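Local structure of polymeric immunoglobulin receptor (Mus musculus, 4NOF) at residues P33-L38 and I50-K55; I23-K28 and T74-N79; C39-Q44 and L90-A95; S8-Y13 and K103-L108. The protein probably carries polymeric immunoglobulins across epithelia as a membrane receptor whose released ectodomain, built of V-type Ig domains, is the secretory component. All blocks are in the same frame, centred on the assembly; numbering follows the deposited sequence. Where two conformers were deposited one is given.

Overall arrangement
All four contacts join strands of one V-set sandwich. Contacts 1, 3 and 4 run across the sheet that holds strands 36-41, 46-51, 89-95, 102-111 and 11-16, and contact 2 lies in the opposite sheet. Contact 2 is buried and relies on backbone bonds and aromatic packing; through Cys25 it is tied by a disulfide to Cys93 of contact 3. Contact 1 is partly buried, with backbone bonds at the strand pair and polar side chains at the turn. Contacts 3 and 4 are more exposed. Lysines and waters take part in contacts 1, 3 and 4. Contacts 1 and 3 share strand 36-41, whereas contact 4 is the parallel pairing among antiparallel ones.

Contact 1 (P33-L38 and I50-K55); sequences PSKKSL and IDSTEK
Ser52 OG stands between its own backbone N and carbonyl carbon (chi1 56°), which turns it onto the backbone of Lys36 across the contact. Asp51 takes the same kind of rotamer (chi1 71°) and swings its carboxylate toward Lys35 and back over its own turn. Ser52 OG accepts an almost straight bond from Lys36 N at 2.9 Å, and Ser52 N returns a more bent one to Lys36 O, so the serine serves Lys36 with both backbone and side chain. One step inside, Ser37 and Asp51 form a non-hydrogen-bonded pair, with Ser37 CB 3.8 Å from Asp51 CB. Beyond them Leu38 N gives a straight bond to Ile50 O at 2.9 Å, while the return from Ile50 N to Leu38 O is weak. Lys35 lays its chain obliquely across Asp51 and Thr53, with CD 4.0 Å from Thr53 CG2. Its NZ stays 4.3 Å from Asp51 OD2, too far for a salt bridge, and a water that accepts from NZ and donates to OD2 at 2.7 Å links the two. The other carboxylate oxygen faces the turn: Asp51 OD1 takes Thr53 N, Thr53 OG1 and Lys55 N, three bonds that should hold the carboxylate in place. Lys36 NZ bends back to the carbonyls of Ser34 and Ala32. Leu38 and Ile50 send their side chains to the face packed on Val78 of the other sheet. This is the open end of the C-C' hairpin of a V-type domain, where the chain leaves strand 46-51 through a type I turn (Asp51 to Glu54) holding an Asx turn.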
loop_
_atom_site.group_PDB
_atom_site.type_symbol
_atom_site.label_atom_id
_atom_site.label_comp_id
_atom_site.label_asym_id
_atom_site.label_seq_id
_atom_site.Cartn_x
_atom_site.Cartn_y
_atom_site.Cartn_z
ATOM N N PRO A 33 -16.260 4.852 5.988
ATOM C CA PRO A 33 -16.193 4.391 7.379
ATOM C C PRO A 33 -15.406 3.084 7.652
ATOM O O PRO A 33 -15.199 2.761 8.811
ATOM C CB PRO A 33 -17.677 4.142 7.753
ATOM C CG PRO A 33 -18.491 4.542 6.583
ATOM C CD PRO A 33 -17.595 4.646 5.398
ATOM N N SER A 34 -14.974 2.381 6.602
ATOM C CA SER A 34 -14.422 1.050 6.714
ATOM C C SER A 34 -12.909 1.066 6.984
ATOM O O SER A 34 -12.252 2.081 6.861
ATOM C CB SER A 34 -14.635 0.258 5.425
ATOM O OG SER A 34 -15.884 0.486 4.784
ATOM N N LYS A 35 -12.408 -0.095 7.340
ATOM C CA LYS A 35 -10.977 -0.286 7.585
ATOM C C LYS A 35 -10.208 0.026 6.308
ATOM O O LYS A 35 -10.668 -0.249 5.175
ATOM C CB LYS A 35 -10.694 -1.723 8.043
ATOM C CG LYS A 35 -9.248 -2.008 8.411
ATOM C CD LYS A 35 -9.072 -3.408 9.013
ATOM C CE LYS A 35 -9.312 -4.473 7.958
ATOM N NZ LYS A 35 -8.940 -5.836 8.438
ATOM N N LYS A 36 -9.051 0.655 6.490
ATOM C CA LYS A 36 -8.152 0.986 5.400
ATOM C C LYS A 36 -6.909 0.167 5.603
ATOM O O LYS A 36 -6.427 0.088 6.704
ATOM C CB LYS A 36 -7.738 2.459 5.399
ATOM C CG LYS A 36 -8.856 3.526 5.473
ATOM C CD LYS A 36 -9.884 3.386 4.414
ATOM C CE LYS A 36 -10.846 4.611 4.438
ATOM N NZ LYS A 36 -11.528 4.830 5.754
ATOM N N SER A 37 -6.390 -0.444 4.538
ATOM C CA SER A 37 -5.243 -1.342 4.702
ATOM C C SER A 37 -4.374 -1.324 3.458
ATOM O O SER A 37 -4.834 -1.011 2.356
ATOM C CB SER A 37 -5.705 -2.779 4.980
ATOM O OG SER A 37 -6.376 -3.383 3.891
ATOM N N LEU A 38 -3.110 -1.685 3.662
ATOM C CA LEU A 38 -2.213 -2.040 2.568
ATOM C C LEU A 38 -1.683 -3.435 2.838
ATOM O O LEU A 38 -1.272 -3.744 3.970
ATOM C CB LEU A 38 -1.043 -1.051 2.477
ATOM C CG LEU A 38 -0.054 -1.204 1.307
ATOM C CD1 LEU A 38 -0.721 -0.843 -0.008
ATOM C CD2 LEU A 38 1.206 -0.376 1.535
ATOM N N ILE A 50 0.141 -2.665 6.789
ATOM C CA ILE A 50 -0.341 -1.771 7.848
ATOM C C ILE A 50 -1.812 -1.520 7.628
ATOM O O ILE A 50 -2.282 -1.491 6.473
ATOM C CB ILE A 50 0.458 -0.438 7.846
ATOM C CG1 ILE A 50 0.103 0.447 9.024
ATOM C CG2 ILE A 50 0.289 0.307 6.509
ATOM C CD1 ILE A 50 1.091 1.565 9.241
ATOM N N ASP A 51 -2.555 -1.351 8.719
ATOM C CA ASP A 51 -3.955 -0.954 8.596
ATOM C C ASP A 51 -4.340 0.152 9.570
ATOM O O ASP A 51 -3.582 0.519 10.437
ATOM C CB ASP A 51 -4.905 -2.156 8.644
ATOM C CG ASP A 51 -5.018 -2.810 10.000
ATOM O OD1 ASP A 51 -4.864 -2.169 11.064
ATOM O OD2 ASP A 51 -5.373 -4.024 9.985
ATOM N N SER A 52 -5.544 0.668 9.384
ATOM C CA SER A 52 -6.033 1.844 10.119
ATOM C C SER A 52 -6.437 1.498 11.556
ATOM O O SER A 52 -6.848 2.406 12.311
ATOM C CB SER A 52 -7.228 2.465 9.392
ATOM O OG SER A 52 -8.270 1.561 9.174
ATOM N N THR A 53 -6.369 0.203 11.914
ATOM C CA THR A 53 -6.524 -0.234 13.320
ATOM C C THR A 53 -5.184 -0.236 14.071
ATOM O O THR A 53 -5.141 -0.664 15.222
ATOM C CB THR A 53 -7.164 -1.642 13.451
ATOM O OG1 THR A 53 -6.182 -2.656 13.136
ATOM C CG2 THR A 53 -8.390 -1.803 12.595
ATOM N N GLU A 54 -4.116 0.227 13.402
ATOM C CA GLU A 54 -2.757 0.380 13.891
ATOM C C GLU A 54 -1.974 -0.925 13.922
ATOM O O GLU A 54 -0.872 -0.923 14.441
ATOM C CB GLU A 54 -2.701 1.085 15.252
ATOM C CG GLU A 54 -3.260 2.506 15.213
ATOM C CD GLU A 54 -2.311 3.489 14.538
ATOM O OE1 GLU A 54 -1.076 3.411 14.778
ATOM O OE2 GLU A 54 -2.793 4.360 13.780
ATOM N N LYS A 55 -2.516 -1.988 13.323
ATOM C CA LYS A 55 -1.730 -3.224 13.175
ATOM C C LYS A 55 -0.702 -3.021 12.084
ATOM O O LYS A 55 -1.008 -2.410 11.038
ATOM C CB LYS A 55 -2.622 -4.413 12.834
ATOM C CG LYS A 55 -3.545 -4.786 13.949
ATOM C CD LYS A 55 -4.218 -6.139 13.724
ATOM C CE LYS A 55 -5.241 -6.359 14.810
ATOM N NZ LYS A 55 -6.409 -5.419 14.700
HETATM O O HOH W 1 -5.987 -5.602 7.909
#

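Contact 2 (I23-K28 and T74-N79)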
loop_
_atom_site.group_PDB
_atom_site.type_symbol
_atom_site.label_atom_id
_atom_site.label_comp_id
_atom_site.label_asym_id
_atom_site.label_seq_id
_atom_site.Cartn_x
_atom_site.Cartn_y
_atom_site.Cartn_z
ATOM N N ILE A 23 2.524 5.895 -1.079
ATOM C CA ILE A 23 1.551 5.161 -1.902
ATOM C C ILE A 23 0.165 5.790 -1.717
ATOM O O ILE A 23 -0.270 5.982 -0.598
ATOM C CB ILE A 23 1.499 3.670 -1.479
ATOM C CG1 ILE A 23 2.853 2.999 -1.701
ATOM C CG2 ILE A 23 0.384 2.922 -2.218
ATOM C CD1 ILE A 23 2.970 1.624 -1.081
ATOM N N GLU A 24 -0.498 6.102 -2.820
ATOM C CA GLU A 24 -1.834 6.662 -2.844
ATOM C C GLU A 24 -2.881 5.568 -3.019
ATOM O O GLU A 24 -2.837 4.778 -3.994
ATOM C CB GLU A 24 -1.958 7.656 -3.996
ATOM C CG GLU A 24 -3.279 8.408 -3.980
ATOM C CD GLU A 24 -3.295 9.583 -4.955
ATOM O OE1 GLU A 24 -2.409 10.460 -4.837
ATOM O OE2 GLU A 24 -4.197 9.625 -5.817
ATOM N N CYS A 25 -3.850 5.534 -2.114
ATOM C CA CYS A 25 -4.901 4.515 -2.104
ATOM C C CYS A 25 -6.270 5.194 -2.216
ATOM O O CYS A 25 -6.853 5.596 -1.198
ATOM C CB CYS A 25 -4.841 3.724 -0.799
ATOM S SG CYS A 25 -3.304 2.767 -0.620
ATOM N N PRO A 26 -6.786 5.324 -3.441
ATOM C CA PRO A 26 -8.121 5.899 -3.636
ATOM C C PRO A 26 -9.251 4.975 -3.239
ATOM O O PRO A 26 -9.124 3.764 -3.314
ATOM C CB PRO A 26 -8.202 6.175 -5.157
ATOM C CG PRO A 26 -6.970 5.612 -5.768
ATOM C CD PRO A 26 -6.142 4.930 -4.708
ATOM N N PHE A 27 -10.369 5.555 -2.807
ATOM C CA PHE A 27 -11.561 4.789 -2.525
ATOM C C PHE A 27 -12.804 5.664 -2.718
ATOM O O PHE A 27 -12.689 6.877 -2.910
ATOM C CB PHE A 27 -11.523 4.189 -1.117
ATOM C CG PHE A 27 -11.423 5.199 -0.015
ATOM C CD1 PHE A 27 -10.180 5.681 0.415
ATOM C CD2 PHE A 27 -12.557 5.715 0.569
ATOM C CE1 PHE A 27 -10.092 6.649 1.424
ATOM C CE2 PHE A 27 -12.480 6.656 1.594
ATOM C CZ PHE A 27 -11.256 7.133 2.022
ATOM N N LYS A 28 -13.966 5.029 -2.581
ATOM C CA LYS A 28 -15.260 5.674 -2.769
ATOM C C LYS A 28 -15.973 5.924 -1.459
ATOM O O LYS A 28 -15.699 5.314 -0.434
ATOM C CB LYS A 28 -16.165 4.810 -3.655
ATOM C CG LYS A 28 -15.551 4.398 -4.976
ATOM C CD LYS A 28 -15.341 5.570 -5.900
ATOM C CE LYS A 28 -15.183 5.086 -7.334
ATOM N NZ LYS A 28 -14.660 6.192 -8.172
ATOM N N THR A 74 -11.577 10.891 0.135
ATOM C CA THR A 74 -11.615 9.793 -0.844
ATOM C C THR A 74 -10.257 9.161 -1.164
ATOM O O THR A 74 -10.120 8.475 -2.152
ATOM C CB THR A 74 -12.212 10.249 -2.196
ATOM O OG1 THR A 74 -11.365 11.234 -2.790
ATOM C CG2 THR A 74 -13.600 10.793 -2.014
ATOM N N VAL A 75 -9.253 9.400 -0.320
ATOM C CA VAL A 75 -7.930 8.837 -0.555
ATOM C C VAL A 75 -7.228 8.701 0.782
ATOM O O VAL A 75 -7.353 9.573 1.635
ATOM C CB VAL A 75 -7.064 9.689 -1.526
ATOM C CG1 VAL A 75 -6.744 11.037 -0.931
ATOM C CG2 VAL A 75 -5.792 8.962 -1.878
ATOM N N PHE A 76 -6.512 7.590 0.969
ATOM C CA PHE A 76 -5.561 7.479 2.058
ATOM C C PHE A 76 -4.188 7.184 1.516
ATOM O O PHE A 76 -4.006 6.889 0.316
ATOM C CB PHE A 76 -5.972 6.496 3.162
ATOM C CG PHE A 76 -5.934 5.042 2.766
ATOM C CD1 PHE A 76 -7.030 4.447 2.150
ATOM C CD2 PHE A 76 -4.816 4.234 3.087
ATOM C CE1 PHE A 76 -7.000 3.086 1.816
ATOM C CE2 PHE A 76 -4.802 2.869 2.759
ATOM C CZ PHE A 76 -5.896 2.311 2.111
ATOM N N TYR A 77 -3.205 7.329 2.394
ATOM C CA TYR A 77 -1.814 7.249 2.006
ATOM C C TYR A 77 -1.078 6.325 2.934
ATOM O O TYR A 77 -1.383 6.251 4.117
ATOM C CB TYR A 77 -1.133 8.601 2.017
ATOM C CG TYR A 77 -1.794 9.635 1.149
ATOM C CD1 TYR A 77 -1.486 9.729 -0.214
ATOM C CD2 TYR A 77 -2.779 10.464 1.665
ATOM C CE1 TYR A 77 -2.110 10.689 -1.025
ATOM C CE2 TYR A 77 -3.414 11.420 0.846
ATOM C CZ TYR A 77 -3.070 11.528 -0.476
ATOM O OH TYR A 77 -3.711 12.482 -1.279
ATOM N N VAL A 78 -0.117 5.597 2.369
ATOM C CA VAL A 78 0.858 4.868 3.171
ATOM C C VAL A 78 2.267 5.261 2.781
ATOM O O VAL A 78 2.665 5.104 1.627
ATOM C CB VAL A 78 0.695 3.339 3.036
ATOM C CG1 VAL A 78 1.733 2.633 3.881
ATOM C CG2 VAL A 78 -0.714 2.926 3.457
ATOM N N ASN A 79 3.005 5.837 3.725
ATOM C CA ASN A 79 4.390 6.143 3.476
ATOM C C ASN A 79 5.207 4.995 3.958
ATOM O O ASN A 79 5.018 4.544 5.071
ATOM C CB ASN A 79 4.855 7.433 4.165
ATOM C CG ASN A 79 6.279 7.809 3.753
ATOM O OD1 ASN A 79 7.208 7.503 4.467
ATOM N ND2 ASN A 79 6.446 8.375 2.568
#
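Cys25 and Phe76 face each other as a hydrogen-bonded antiparallel pair in the smaller sheet of the V-set sandwich, where strands 21-26 and 75-80 run side by side. Backbone bonds come in reciprocal pairs, Ile23 with Val78 and Cys25 with Phe76, with Cys25 N 2.8 Å from Phe76 O. Past Pro26, which has no N-H to give, Phe27 N continues the pairing to Thr74 O.

On the face turned to the other sheet the contacts are mainly aromatic. A chi1 near +60° in both Phe76 and Phe27 (70° and 60°) swings each ring in over the partner strand. The Phe27 ring lies over the backbone of Thr74, whose CA is 4.1 Å from its centroid. Phe27 CD1 meets the edge of the Phe76 ring in its plane, 3.8 Å from Phe76 CD1.

On the outer face Glu24 CG presses on Val75 CG2, and its carboxylate stands nearly perpendicular to the Tyr77 ring, with OE1 at the ring edge.

Cys25, bonded through SG to Cys93 in the core disulfide between the sheets, sets its CB over the centre of the Phe76 ring, 3.4 Å from the centroid.

Contact 3 (C39-Q44 and L90-A95); sequences CKKTNQ and LYICQA
Leu90 O is gripped by two donors: Lys41 N at 2.8 Å, and a water at 2.9 Å that also donates to Lys41 O and accepts from Lys40 NZ. The water thus joins the end of strand 36-41 to the start of the 90-95 segment. Lys40 NZ has a further partner in Ala88 O, so its ammonium reaches past the strand end. One residue pair inward, Cys39 and Ile92 exchange two backbone bonds, and Cys39 O also lies 3.1 Å from Tyr91 CA.

On the face of Lys40 and Tyr91, the lysine chain passes over the phenol. Lys40 CG, placed opposite the backbone N (chi1 -171°), sits over one ring face toward the rim, 4.1 Å from the centroid, in a CH-pi contact. Farther along, Lys40 CE comes within 3.6 Å of Tyr91 OH. That hydroxyl is fixed by hydrogen bonds to Asp87 O and Tyr60 OH, which should hold the ring steady beneath the lysine.

The other face carries Cys39, Lys41 and Ile92. Cys39 SG, already tied to Cys46 in a disulfide, lies near Ile92 CB in one of its two conformers. The aliphatic part of Lys41 lies along strand 89-95: its CB and CG touch Leu90 CB, and CE reaches Ile92 CD1 at 3.8 Å.

Strand 89-95 lies between strands 36-41 and 102-111, with Tyr91 and Cys93 bonded by their backbones to Val106 and Lys104. Cys93 reaches out of the sheet to Cys25 of strand 21-26, while the Cys39 disulfide stays within the sheet and ties strand 36-41 to strand 46-51.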
loop_
_atom_site.group_PDB
_atom_site.type_symbol
_atom_site.label_atom_id
_atom_site.label_comp_id
_atom_site.label_asym_id
_atom_site.label_seq_id
_atom_site.Cartn_x
_atom_site.Cartn_y
_atom_site.Cartn_z
ATOM N N CYS A 39 -1.701 -4.280 1.807
ATOM C CA CYS A 39 -1.093 -5.597 1.907
ATOM C C CYS A 39 -0.154 -5.864 0.731
ATOM O O CYS A 39 -0.233 -5.208 -0.312
ATOM C CB CYS A 39 -2.153 -6.689 1.996
ATOM S SG CYS A 39 -3.216 -6.892 0.560
ATOM N N LYS A 40 0.746 -6.822 0.936
ATOM C CA LYS A 40 1.769 -7.154 -0.053
ATOM C C LYS A 40 1.429 -8.502 -0.648
ATOM O O LYS A 40 1.189 -9.469 0.074
ATOM C CB LYS A 40 3.166 -7.188 0.572
ATOM C CG LYS A 40 4.279 -7.324 -0.479
ATOM C CD LYS A 40 5.656 -7.149 0.098
ATOM C CE LYS A 40 6.768 -6.950 -0.944
ATOM N NZ LYS A 40 6.908 -8.083 -1.841
ATOM N N LYS A 41 1.422 -8.592 -1.957
ATOM C CA LYS A 41 1.142 -9.879 -2.603
ATOM C C LYS A 41 2.238 -10.944 -2.487
ATOM O O LYS A 41 3.446 -10.677 -2.620
ATOM C CB LYS A 41 0.857 -9.674 -4.069
ATOM C CG LYS A 41 -0.447 -8.968 -4.329
ATOM C CD LYS A 41 -1.161 -9.538 -5.540
ATOM C CE LYS A 41 -1.646 -8.413 -6.438
ATOM N NZ LYS A 41 -2.575 -8.849 -7.509
ATOM N N THR A 42 1.774 -12.154 -2.200
ATOM C CA THR A 42 2.480 -13.402 -2.495
ATOM C C THR A 42 1.568 -14.095 -3.514
ATOM O O THR A 42 0.452 -13.617 -3.763
ATOM C CB THR A 42 2.656 -14.274 -1.240
ATOM O OG1 THR A 42 2.945 -13.439 -0.116
ATOM C CG2 THR A 42 3.802 -15.276 -1.420
ATOM N N ASN A 43 1.999 -15.200 -4.113
ATOM C CA ASN A 43 1.281 -15.705 -5.286
ATOM C C ASN A 43 -0.222 -15.934 -5.050
ATOM O O ASN A 43 -1.032 -15.596 -5.920
ATOM C CB ASN A 43 1.963 -16.936 -5.902
ATOM C CG ASN A 43 1.569 -17.147 -7.363
ATOM O OD1 ASN A 43 0.395 -17.355 -7.673
ATOM N ND2 ASN A 43 2.547 -17.091 -8.265
ATOM N N GLN A 44 -0.604 -16.485 -3.896
ATOM C CA GLN A 44 -2.034 -16.570 -3.551
ATOM C C GLN A 44 -2.419 -15.932 -2.204
ATOM O O GLN A 44 -3.572 -16.032 -1.774
ATOM C CB GLN A 44 -2.529 -18.021 -3.660
ATOM C CG GLN A 44 -3.139 -18.329 -5.027
ATOM C CD GLN A 44 -2.887 -19.751 -5.488
ATOM O OE1 GLN A 44 -3.790 -20.593 -5.480
ATOM N NE2 GLN A 44 -1.653 -20.026 -5.897
ATOM N N LEU A 90 4.345 -6.338 -5.735
ATOM C CA LEU A 90 2.949 -5.903 -5.820
ATOM C C LEU A 90 2.325 -5.765 -4.451
ATOM O O LEU A 90 2.572 -6.587 -3.564
ATOM C CB LEU A 90 2.102 -6.915 -6.608
ATOM C CG LEU A 90 2.415 -6.962 -8.116
ATOM C CD1 LEU A 90 1.783 -8.208 -8.749
ATOM C CD2 LEU A 90 1.994 -5.684 -8.815
ATOM N N TYR A 91 1.499 -4.721 -4.319
ATOM C CA TYR A 91 0.712 -4.429 -3.133
ATOM C C TYR A 91 -0.724 -4.132 -3.563
ATOM O O TYR A 91 -1.021 -3.826 -4.718
ATOM C CB TYR A 91 1.250 -3.205 -2.407
ATOM C CG TYR A 91 2.633 -3.317 -1.800
ATOM C CD1 TYR A 91 3.793 -3.289 -2.584
ATOM C CD2 TYR A 91 2.792 -3.354 -0.410
ATOM C CE1 TYR A 91 5.025 -3.352 -2.001
ATOM C CE2 TYR A 91 4.040 -3.385 0.172
ATOM C CZ TYR A 91 5.160 -3.405 -0.623
ATOM O OH TYR A 91 6.426 -3.440 -0.008
ATOM N N ILE A 92 -1.627 -4.232 -2.606
ATOM C CA ILE A 92 -3.030 -3.886 -2.799
ATOM C C ILE A 92 -3.461 -2.947 -1.682
ATOM O O ILE A 92 -3.294 -3.273 -0.484
ATOM C CB ILE A 92 -3.972 -5.126 -2.841
ATOM C CG1 ILE A 92 -3.606 -6.071 -3.980
ATOM C CG2 ILE A 92 -5.391 -4.664 -3.041
ATOM C CD1 ILE A 92 -4.397 -7.383 -3.950
ATOM N N CYS A 93 -3.974 -1.789 -2.082
ATOM C CA CYS A 93 -4.705 -0.861 -1.182
ATOM C C CYS A 93 -6.101 -1.369 -1.056
ATOM O O CYS A 93 -6.706 -1.742 -2.082
ATOM C CB CYS A 93 -4.883 0.495 -1.815
ATOM S SG CYS A 93 -3.408 1.414 -2.183
ATOM N N GLN A 94 -6.650 -1.339 0.150
ATOM C CA GLN A 94 -8.068 -1.694 0.304
ATOM C C GLN A 94 -8.759 -0.759 1.262
ATOM O O GLN A 94 -8.226 -0.425 2.335
ATOM C CB GLN A 94 -8.211 -3.124 0.792
ATOM C CG GLN A 94 -9.641 -3.658 0.750
ATOM C CD GLN A 94 -9.730 -5.162 0.985
ATOM O OE1 GLN A 94 -9.159 -5.944 0.242
ATOM N NE2 GLN A 94 -10.473 -5.568 2.005
ATOM N N ALA A 95 -9.950 -0.325 0.881
ATOM C CA ALA A 95 -10.828 0.342 1.813
ATOM C C ALA A 95 -12.082 -0.494 1.867
ATOM O O ALA A 95 -12.720 -0.699 0.848
ATOM C CB ALA A 95 -11.154 1.743 1.352
HETATM O O HOH W 2 4.650 -8.589 -3.845
#

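Contact 4 (S8-Y13 and K103-L108); sequences SDTHVY and KKNVDL
The parallel edge of the larger V-set sheet is formed here, where strand 11-16 pairs with strand 102-111 and Thr10, His11 and Tyr13 touch residues 104-108. Three backbone bonds stitch it: His11 N to Asn105 O, Asp107 N to His11 O, and Tyr13 N to Asp107 O at 2.8 Å.

Ahead of the strand two side chains hold the incoming loop by its carbonyls. Asn105 ND2 bonds to Ser8 O at 2.9 Å, in the plane of both the carbonyl and its own amide. Lys104, its chain bent at chi2 (68°), brings NZ to Asp9 O at 3.0 Å from above the carbonyl plane. A water donates to Asp9 O and accepts from Asn105 N.

Thr10 CG2 packs on Asp107 CB at 3.7 Å, and Thr10 OG1 bonds back to Pro7 O. On the inward face Val106 CG1 meets the edge of the Tyr13 ring, 3.7 Å from CD1. The Tyr13 hydroxyl accepts from Glu24 N of the opposite sheet, and His11 CD2 lies over one face of the Tyr13 ring, toward its rim.

A first strand running parallel to the last is characteristic of the A'-G pairing in V-type immunoglobulin domains.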
loop_
_atom_site.group_PDB
_atom_site.type_symbol
_atom_site.label_atom_id
_atom_site.label_comp_id
_atom_site.label_asym_id
_atom_site.label_seq_id
_atom_site.Cartn_x
_atom_site.Cartn_y
_atom_site.Cartn_z
ATOM N N SER A 8 -4.788 -5.432 -13.099
ATOM C CA SER A 8 -5.483 -4.360 -13.736
ATOM C C SER A 8 -5.212 -2.995 -13.109
ATOM O O SER A 8 -5.232 -2.860 -11.887
ATOM C CB SER A 8 -6.998 -4.669 -13.708
ATOM O OG SER A 8 -7.641 -3.919 -14.712
ATOM N N ASP A 9 -4.945 -2.005 -13.964
ATOM C CA ASP A 9 -4.791 -0.603 -13.566
ATOM C C ASP A 9 -3.816 -0.444 -12.391
ATOM O O ASP A 9 -4.195 0.043 -11.335
ATOM C CB ASP A 9 -6.143 0.009 -13.195
ATOM C CG ASP A 9 -7.100 0.096 -14.383
ATOM O OD1 ASP A 9 -6.663 0.475 -15.488
ATOM O OD2 ASP A 9 -8.304 -0.201 -14.200
ATOM N N THR A 10 -2.606 -0.894 -12.601
ATOM C CA THR A 10 -1.597 -0.872 -11.548
ATOM C C THR A 10 -0.844 0.425 -11.636
ATOM O O THR A 10 -0.468 0.817 -12.727
ATOM C CB THR A 10 -0.615 -2.040 -11.726
ATOM O OG1 THR A 10 -1.300 -3.276 -11.530
ATOM C CG2 THR A 10 0.500 -1.953 -10.726
ATOM N N HIS A 11 -0.641 1.069 -10.495
ATOM C CA HIS A 11 0.210 2.249 -10.378
ATOM C C HIS A 11 1.606 1.801 -9.971
ATOM O O HIS A 11 1.784 1.223 -8.906
ATOM C CB HIS A 11 -0.338 3.224 -9.346
ATOM C CG HIS A 11 0.326 4.578 -9.374
ATOM N ND1 HIS A 11 -0.366 5.737 -9.656
ATOM C CD2 HIS A 11 1.610 4.951 -9.154
ATOM C CE1 HIS A 11 0.465 6.769 -9.606
ATOM N NE2 HIS A 11 1.671 6.317 -9.309
ATOM N N VAL A 12 2.597 2.122 -10.799
ATOM C CA VAL A 12 3.974 1.763 -10.536
ATOM C C VAL A 12 4.726 2.937 -9.906
ATOM O O VAL A 12 4.658 4.065 -10.395
ATOM C CB VAL A 12 4.707 1.357 -11.841
ATOM C CG1 VAL A 12 6.144 0.985 -11.548
ATOM C CG2 VAL A 12 4.005 0.167 -12.484
ATOM N N TYR A 13 5.428 2.656 -8.808
ATOM C CA TYR A 13 6.347 3.563 -8.146
ATOM C C TYR A 13 7.773 2.995 -8.258
ATOM O O TYR A 13 8.001 1.823 -8.014
ATOM C CB TYR A 13 5.995 3.669 -6.650
ATOM C CG TYR A 13 4.640 4.267 -6.355
ATOM C CD1 TYR A 13 3.518 3.477 -6.259
ATOM C CD2 TYR A 13 4.481 5.639 -6.180
ATOM C CE1 TYR A 13 2.286 4.012 -5.968
ATOM C CE2 TYR A 13 3.237 6.189 -5.898
ATOM C CZ TYR A 13 2.141 5.365 -5.790
ATOM O OH TYR A 13 0.893 5.889 -5.516
ATOM N N LYS A 103 -10.363 -1.348 -4.091
ATOM C CA LYS A 103 -8.995 -1.866 -4.142
ATOM C C LYS A 103 -8.225 -1.103 -5.190
ATOM O O LYS A 103 -8.796 -0.635 -6.198
ATOM C CB LYS A 103 -8.973 -3.361 -4.455
ATOM C CG LYS A 103 -9.563 -4.260 -3.396
ATOM C CD LYS A 103 -9.577 -5.684 -3.923
ATOM C CE LYS A 103 -10.301 -6.621 -2.995
ATOM N NZ LYS A 103 -10.122 -8.034 -3.423
ATOM N N LYS A 104 -6.931 -0.925 -4.953
ATOM C CA LYS A 104 -6.038 -0.321 -5.922
ATOM C C LYS A 104 -4.761 -1.165 -5.971
ATOM O O LYS A 104 -4.123 -1.416 -4.927
ATOM C CB LYS A 104 -5.697 1.124 -5.542
ATOM C CG LYS A 104 -4.659 1.825 -6.435
ATOM C CD LYS A 104 -5.174 2.072 -7.830
ATOM C CE LYS A 104 -4.042 2.518 -8.735
ATOM N NZ LYS A 104 -4.517 2.742 -10.137
ATOM N N ASN A 105 -4.394 -1.600 -7.173
ATOM C CA ASN A 105 -3.166 -2.319 -7.370
ATOM C C ASN A 105 -1.965 -1.352 -7.499
ATOM O O ASN A 105 -2.015 -0.393 -8.269
ATOM C CB ASN A 105 -3.264 -3.204 -8.636
ATOM C CG ASN A 105 -4.281 -4.312 -8.479
ATOM O OD1 ASN A 105 -4.204 -5.101 -7.537
ATOM N ND2 ASN A 105 -5.229 -4.374 -9.388
ATOM N N VAL A 106 -0.873 -1.697 -6.820
ATOM C CA VAL A 106 0.332 -0.916 -6.734
ATOM C C VAL A 106 1.544 -1.819 -6.948
ATOM O O VAL A 106 1.565 -2.977 -6.497
ATOM C CB VAL A 106 0.435 -0.277 -5.324
ATOM C CG1 VAL A 106 1.792 0.367 -5.098
ATOM C CG2 VAL A 106 -0.700 0.738 -5.142
ATOM N N ASP A 107 2.542 -1.330 -7.688
ATOM C CA ASP A 107 3.786 -2.071 -7.889
ATOM C C ASP A 107 4.926 -1.163 -7.460
ATOM O O ASP A 107 5.019 -0.021 -7.925
ATOM C CB ASP A 107 3.944 -2.458 -9.366
ATOM C CG ASP A 107 4.990 -3.503 -9.619
ATOM O OD1 ASP A 107 5.672 -4.016 -8.707
ATOM O OD2 ASP A 107 5.115 -3.873 -10.807
ATOM N N LEU A 108 5.715 -1.636 -6.498
ATOM C CA LEU A 108 6.889 -0.929 -6.044
ATOM C C LEU A 108 8.134 -1.560 -6.655
ATOM O O LEU A 108 8.421 -2.728 -6.466
ATOM C CB LEU A 108 6.968 -0.951 -4.516
ATOM C CG LEU A 108 8.129 -0.170 -3.935
ATOM C CD1 LEU A 108 8.103 1.284 -4.386
ATOM C CD2 LEU A 108 8.082 -0.274 -2.411
HETATM O O HOH W 3 -6.121 -1.119 -9.457
HETATM O O HOH W 4 -2.699 4.241 -11.612
#